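Local coordinates for protein dodecin (PDB 2UX9) that binds and sequesters flavins and coenzyme A in a hollow spherical dodecamer, probably as a store that protects the cell from the free cofactors, at residues A24-A29 and V58-G63. The protein carries 1 engineered substitution. Residues are numbered along the deposited sequence; the frame is centred on the assembly and turned at random.
With COA (coenzyme A), chain V.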
loop_
_atom_site.group_PDB
_atom_site.type_symbol
_atom_site.label_atom_id
_atom_site.label_comp_id
_atom_site.label_asym_id
_atom_site.label_seq_id
_atom_site.Cartn_x
_atom_site.Cartn_y
_atom_site.Cartn_z
ATOM N N ALA C 24 10.532 14.438 -21.317
ATOM C CA ALA C 24 11.736 13.778 -21.823
ATOM C C ALA C 24 11.497 12.281 -21.998
ATOM O O ALA C 24 11.907 11.686 -23.004
ATOM C CB ALA C 24 12.921 14.016 -20.890
ATOM N N ALA C 25 10.836 11.654 -21.033
ATOM C CA ALA C 25 10.548 10.222 -21.156
ATOM C C ALA C 25 9.645 9.959 -22.356
ATOM O O ALA C 25 9.884 9.043 -23.135
ATOM C CB ALA C 25 9.932 9.664 -19.884
ATOM N N LEU C 26 8.627 10.791 -22.519
ATOM C CA LEU C 26 7.674 10.599 -23.596
ATOM C C LEU C 26 8.280 10.893 -24.963
ATOM O O LEU C 26 7.925 10.246 -25.934
ATOM C CB LEU C 26 6.421 11.448 -23.373
ATOM C CG LEU C 26 5.608 11.143 -22.114
ATOM C CD1 LEU C 26 4.317 11.957 -22.049
ATOM C CD2 LEU C 26 5.284 9.662 -22.029
ATOM N N ALA C 27 9.177 11.878 -25.040
ATOM C CA ALA C 27 9.863 12.186 -26.291
ATOM C C ALA C 27 10.732 11.017 -26.730
ATOM O O ALA C 27 10.782 10.669 -27.909
ATOM C CB ALA C 27 10.707 13.426 -26.140
ATOM N N ARG C 28 11.415 10.387 -25.787
ATOM C CA ARG C 28 12.204 9.215 -26.127
ATOM C C ARG C 28 11.285 8.058 -26.512
ATOM O O ARG C 28 11.544 7.363 -27.495
ATOM C CB ARG C 28 13.114 8.814 -24.967
ATOM C CG ARG C 28 13.849 7.493 -25.175
ATOM C CD ARG C 28 14.663 7.459 -26.463
ATOM N NE ARG C 28 15.285 6.148 -26.649
ATOM C CZ ARG C 28 14.672 5.081 -27.155
ATOM N NH1 ARG C 28 13.402 5.124 -27.533
ATOM N NH2 ARG C 28 15.341 3.943 -27.264
ATOM N N ALA C 29 10.212 7.852 -25.761
ATOM C CA ALA C 29 9.307 6.748 -26.060
ATOM C C ALA C 29 8.761 6.817 -27.490
ATOM O O ALA C 29 8.683 5.801 -28.184
ATOM C CB ALA C 29 8.173 6.727 -25.088
ATOM N N VAL C 58 11.413 11.365 -12.739
ATOM C CA VAL C 58 10.021 10.971 -12.624
ATOM C C VAL C 58 9.883 9.572 -13.199
ATOM O O VAL C 58 10.179 9.346 -14.373
ATOM C CB VAL C 58 9.112 11.955 -13.340
ATOM C CG1 VAL C 58 7.666 11.504 -13.225
ATOM C CG2 VAL C 58 9.287 13.344 -12.747
ATOM N N VAL C 59 9.483 8.635 -12.348
ATOM C CA VAL C 59 9.301 7.250 -12.723
ATOM C C VAL C 59 7.869 7.119 -13.177
ATOM O O VAL C 59 6.959 7.441 -12.424
ATOM C CB VAL C 59 9.548 6.312 -11.533
ATOM C CG1 VAL C 59 9.389 4.831 -11.966
ATOM C CG2 VAL C 59 10.923 6.582 -10.902
ATOM N N LEU C 60 7.657 6.682 -14.414
ATOM C CA LEU C 60 6.307 6.573 -14.914
ATOM C C LEU C 60 6.083 5.327 -15.738
ATOM O O LEU C 60 7.003 4.785 -16.345
ATOM C CB LEU C 60 5.892 7.836 -15.679
ATOM C CG LEU C 60 6.636 8.192 -16.964
ATOM C CD1 LEU C 60 6.021 9.413 -17.658
ATOM C CD2 LEU C 60 8.112 8.436 -16.728
ATOM N N GLU C 61 4.853 4.851 -15.707
ATOM C CA GLU C 61 4.373 3.798 -16.598
ATOM C C GLU C 61 3.772 4.454 -17.823
ATOM O O GLU C 61 3.035 5.437 -17.692
ATOM C CB GLU C 61 3.289 2.976 -15.906
ATOM C CG GLU C 61 3.761 2.215 -14.672
ATOM C CD GLU C 61 4.458 0.916 -15.011
ATOM O OE1 GLU C 61 4.979 0.271 -14.083
ATOM O OE2 GLU C 61 4.485 0.534 -16.200
ATOM N N VAL C 62 4.071 3.914 -18.994
ATOM C CA VAL C 62 3.537 4.433 -20.234
ATOM C C VAL C 62 2.765 3.293 -20.896
ATOM O O VAL C 62 3.314 2.202 -21.099
ATOM C CB VAL C 62 4.674 4.940 -21.126
ATOM C CG1 VAL C 62 4.137 5.431 -22.414
ATOM C CG2 VAL C 62 5.465 6.056 -20.394
ATOM N N GLY C 63 1.494 3.537 -21.207
ATOM C CA GLY C 63 0.622 2.556 -21.838
ATOM C C GLY C 63 0.421 2.845 -23.310
ATOM O O GLY C 63 0.151 3.992 -23.701
HETATM N N1A COA V . 12.982 -16.320 -23.560
HETATM C C2A COA V . 13.836 -15.625 -24.395
HETATM N N3A COA V . 13.362 -15.105 -25.581
HETATM C C4A COA V . 12.062 -15.292 -25.911
HETATM C C5A COA V . 11.196 -15.983 -25.079
HETATM C C6A COA V . 11.656 -16.506 -23.883
HETATM N N6A COA V . 10.862 -17.273 -23.132
HETATM N N7A COA V . 9.984 -15.991 -25.661
HETATM C C8A COA V . 10.060 -15.344 -26.837
HETATM N N9A COA V . 11.342 -14.896 -26.997
HETATM C C1B COA V . 11.805 -13.927 -27.996
HETATM C C2B COA V . 11.488 -14.419 -29.401
HETATM O O2B COA V . 12.679 -14.675 -30.104
HETATM C C3B COA V . 10.683 -13.309 -30.038
HETATM O O3B COA V . 11.202 -12.926 -31.288
HETATM C C4B COA V . 10.743 -12.158 -29.049
HETATM O O4B COA V . 11.148 -12.690 -27.807
HETATM C C5B COA V . 9.393 -11.481 -28.897
HETATM O O5B COA V . 9.553 -10.309 -28.131
HETATM P P1A COA V . 9.761 -8.882 -28.847
HETATM O O1A COA V . 10.963 -8.950 -29.763
HETATM O O2A COA V . 9.985 -7.798 -27.818
HETATM O O3A COA V . 8.440 -8.618 -29.753
HETATM P P2A COA V . 6.903 -8.703 -29.244
HETATM O O4A COA V . 5.967 -8.742 -30.426
HETATM O O5A COA V . 6.689 -9.876 -28.316
HETATM O O6A COA V . 6.644 -7.326 -28.463
HETATM C CBP COA V . 6.781 -4.986 -28.124
HETATM C CCP COA V . 6.709 -6.103 -29.156
HETATM C CDP COA V . 6.901 -3.645 -28.835
HETATM C CEP COA V . 5.487 -5.013 -27.317
HETATM C CAP COA V . 7.966 -5.214 -27.183
HETATM O OAP COA V . 9.142 -5.520 -27.896
HETATM C C9P COA V . 8.177 -4.013 -26.312
HETATM O O9P COA V . 7.464 -3.917 -25.117
HETATM N N8P COA V . 9.021 -3.062 -26.696
HETATM C C7P COA V . 9.059 -1.795 -25.978
HETATM C C6P COA V . 10.395 -1.612 -25.285
HETATM C C5P COA V . 10.519 -0.220 -24.718
HETATM O O5P COA V . 10.244 -0.063 -23.542
HETATM N N4P COA V . 10.921 0.775 -25.506
HETATM C C3P COA V . 11.661 1.914 -24.966
HETATM C C2P COA V . 10.823 3.185 -24.968
HETATM S S1P COA V . 11.673 4.607 -24.236
#
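Leu60 holds its CG between the backbone N and the carbonyl carbon (chi1 64°), which sets its two methyls against Ala25 and Leu26 of the helix. Leu26 answers with CG anti to its own carbonyl carbon (chi1 -62°), and its CD2 reaches across to the strand. The pair illustrates a general principle of alpha/beta layers, that interlocking aliphatic side chains seat a helix on a sheet. CD2 of Leu60 lies 3.8 Å from CB of Ala25, whose small side chain is consistent with the leucine coming this close. The other branch, CD1 of Leu60, is more loosely met by CD2 of Leu26 at 4.4 Å. That same Leu26 methyl lies 4.0 Å from CG2 of Val62, two residues along the strand, where the side chains meet at a slant. Helix 18-32 thus packs on one face of the antiparallel sheet, across its middle strand 52-65, with the two short axes 10.4 Å apart and inclined at 40°. Ile22 extends the layer beside Leu60, and Leu36 does so beside Val62. Ile48 and Val53 of another subunit reach Val62 and Leu26, which ties this core to the assembly. On a different side of the helix, the thiol sulfur S1P of one coenzyme A lies over one face of the Arg28 guanidinium, 3.7 Å from Arg28 CG. Arg28 NH2 forms a salt bridge to a phosphate oxygen of a second coenzyme A molecule, and NH1 is hydrogen-bonded to OG1 of Thr32. The chemistry is therefore divided: between 24-29 and 58-63 the contact is methyl packing alone, and the charged group is left to bind the cofactor.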